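Local coordinates for protein molinate hydrolase (Gulosibacter molinativorax, PDB 4UB9) that hydrolyses the thiocarbamate herbicide molinate, probably as a zinc-dependent member of the amidohydrolase family, at residues Glu113-Phe118 against Gly179-Asp184. Sequence-based numbering, arbitrary orientation.
Sequences EYLARF and GPFTGD
Leu115 reaches out from its helix and brings one methyl, CD1, up against the side chains of Phe181 and Pro180; these three residues make the whole contact. The closer approach is to the aromatic ring: CD1 sits 3.8 Å from CE2 of Phe181 and the same from CZ, so it meets a ring bond rather than one atom, and it comes in obliquely. The side chains of Leu115 and Phe181 run antiparallel, each extending toward the other's backbone. With CG of Leu115 anti to its carbonyl carbon (chi1 -69°) and CD1 carrying the chain on in extended form (chi2 171°), that methyl is the part of the side chain that reaches Phe181 and Pro180. The touch on Pro180 is looser, with CD1 of Leu115 4.4 Å from its CG. The backbones themselves stay well apart, their nearest CA atoms being those of Leu115 and Pro180 at 10.0 Å, and no hydrogen bond crosses. Pro180 and Phe181 are the two central residues of a type I beta turn running from Gly179 to Thr182, which is how neighbours in sequence come to touch the same methyl. This turn belongs to the long loop between strand 174-175 and helix 198-209 of the amidohydrolase domain, whose family has a TIM-barrel fold; the contact thus joins that loop to the short helix 111-118, with the side chain of Pro180 about 13 Å from the bound zinc. Met106 of helix 103-106 packs against both Leu115 and Pro180, while Met204 and Met196 lie against Phe181, making the surroundings of the buried cluster rich in methionine. Hydrogen bonds from outside the two segments also hold the turn: Asp205 OD1 accepts the backbone N-H of Phe181, and Arg193 NE donates to its carbonyl oxygen.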
loop_
_atom_site.group_PDB
_atom_site.type_symbol
_atom_site.label_atom_id
_atom_site.label_comp_id
_atom_site.label_asym_id
_atom_site.label_seq_id
_atom_site.Cartn_x
_atom_site.Cartn_y
_atom_site.Cartn_z
ATOM N N GLU A 113 14.252 -11.490 2.542
ATOM C CA GLU A 113 14.508 -12.844 3.040
ATOM C C GLU A 113 15.840 -13.358 2.553
ATOM O O GLU A 113 16.637 -13.895 3.324
ATOM C CB GLU A 113 13.386 -13.833 2.695
ATOM C CG GLU A 113 13.115 -14.020 1.207
ATOM C CD GLU A 113 11.718 -14.560 0.921
ATOM O OE1 GLU A 113 11.542 -15.810 0.858
ATOM O OE2 GLU A 113 10.796 -13.737 0.690
ATOM N N TYR A 114 16.146 -13.094 1.304
ATOM C CA TYR A 114 17.435 -13.517 0.740
ATOM C C TYR A 114 18.636 -12.809 1.395
ATOM O O TYR A 114 19.607 -13.441 1.810
ATOM C CB TYR A 114 17.391 -13.216 -0.733
ATOM C CG TYR A 114 18.620 -13.445 -1.597
ATOM C CD1 TYR A 114 18.951 -14.731 -2.077
ATOM C CD2 TYR A 114 19.369 -12.387 -2.059
ATOM C CE1 TYR A 114 20.013 -14.927 -2.945
ATOM C CE2 TYR A 114 20.439 -12.580 -2.947
ATOM C CZ TYR A 114 20.760 -13.846 -3.359
ATOM O OH TYR A 114 21.803 -14.007 -4.225
ATOM N N LEU A 115 18.574 -11.489 1.494
ATOM C CA LEU A 115 19.737 -10.779 2.053
ATOM C C LEU A 115 19.920 -11.053 3.546
ATOM O O LEU A 115 21.046 -11.037 4.049
ATOM C CB LEU A 115 19.653 -9.284 1.780
ATOM C CG LEU A 115 19.833 -8.948 0.276
ATOM C CD1 LEU A 115 19.535 -7.480 -0.019
ATOM C CD2 LEU A 115 21.226 -9.271 -0.182
ATOM N N ALA A 116 18.820 -11.252 4.253
ATOM C CA ALA A 116 18.927 -11.522 5.676
ATOM C C ALA A 116 19.443 -12.932 5.884
ATOM O O ALA A 116 20.265 -13.207 6.764
ATOM C CB ALA A 116 17.601 -11.332 6.366
ATOM N N ARG A 117 18.969 -13.833 5.054
ATOM C CA ARG A 117 19.338 -15.221 5.248
ATOM C C ARG A 117 20.814 -15.417 5.053
ATOM O O ARG A 117 21.423 -16.233 5.706
ATOM C CB ARG A 117 18.550 -16.128 4.296
ATOM C CG ARG A 117 18.653 -17.627 4.619
ATOM C CD ARG A 117 17.943 -18.463 3.551
ATOM N NE ARG A 117 16.518 -18.219 3.453
ATOM C CZ ARG A 117 15.611 -18.748 4.272
ATOM N NH1 ARG A 117 15.977 -19.550 5.254
ATOM N NH2 ARG A 117 14.314 -18.450 4.118
ATOM N N PHE A 118 21.399 -14.697 4.100
ATOM C CA PHE A 118 22.810 -14.949 3.758
ATOM C C PHE A 118 23.813 -13.929 4.244
ATOM O O PHE A 118 24.980 -14.047 3.923
ATOM C CB PHE A 118 22.937 -15.190 2.266
ATOM C CG PHE A 118 22.122 -16.361 1.825
ATOM C CD1 PHE A 118 22.430 -17.628 2.293
ATOM C CD2 PHE A 118 20.990 -16.195 1.068
ATOM C CE1 PHE A 118 21.653 -18.725 1.959
ATOM C CE2 PHE A 118 20.194 -17.288 0.727
ATOM C CZ PHE A 118 20.536 -18.556 1.180
ATOM N N GLY A 179 20.152 1.600 -4.132
ATOM C CA GLY A 179 20.301 0.224 -3.691
ATOM C C GLY A 179 18.946 -0.465 -3.666
ATOM O O GLY A 179 17.918 0.134 -4.007
ATOM N N PRO A 180 18.939 -1.725 -3.256
ATOM C CA PRO A 180 17.739 -2.590 -3.347
ATOM C C PRO A 180 16.589 -2.188 -2.456
ATOM O O PRO A 180 15.483 -2.664 -2.671
ATOM C CB PRO A 180 18.254 -3.974 -2.955
ATOM C CG PRO A 180 19.516 -3.700 -2.173
ATOM C CD PRO A 180 20.113 -2.461 -2.768
ATOM N N PHE A 181 16.795 -1.308 -1.486
ATOM C CA PHE A 181 15.646 -0.869 -0.643
ATOM C C PHE A 181 15.298 0.610 -0.883
ATOM O O PHE A 181 14.777 1.306 -0.060
ATOM C CB PHE A 181 15.872 -1.248 0.783
ATOM C CG PHE A 181 16.071 -2.714 0.926
ATOM C CD1 PHE A 181 15.041 -3.574 0.591
ATOM C CD2 PHE A 181 17.314 -3.250 1.260
ATOM C CE1 PHE A 181 15.237 -4.946 0.642
ATOM C CE2 PHE A 181 17.498 -4.604 1.300
ATOM C CZ PHE A 181 16.453 -5.449 0.999
ATOM N N THR A 182 15.442 0.946 -2.132
ATOM C CA THR A 182 15.317 2.275 -2.673
ATOM C C THR A 182 14.159 2.232 -3.690
ATOM O O THR A 182 13.637 1.184 -4.007
ATOM C CB THR A 182 16.670 2.526 -3.352
ATOM O OG1 THR A 182 17.469 3.345 -2.521
ATOM C CG2 THR A 182 16.552 3.036 -4.665
ATOM N N GLY A 183 13.773 3.376 -4.203
ATOM C CA GLY A 183 12.737 3.463 -5.239
ATOM C C GLY A 183 13.041 2.702 -6.506
ATOM O O GLY A 183 12.131 2.278 -7.253
ATOM N N ASP A 184 14.317 2.612 -6.788
ATOM C CA ASP A 184 14.797 1.833 -7.919
ATOM C C ASP A 184 14.413 0.323 -7.934
ATOM O O ASP A 184 14.495 -0.316 -8.971
ATOM C CB ASP A 184 16.292 2.002 -8.041
ATOM C CG ASP A 184 16.679 3.408 -8.478
ATOM O OD1 ASP A 184 16.115 3.918 -9.427
ATOM O OD2 ASP A 184 17.577 3.991 -7.905
#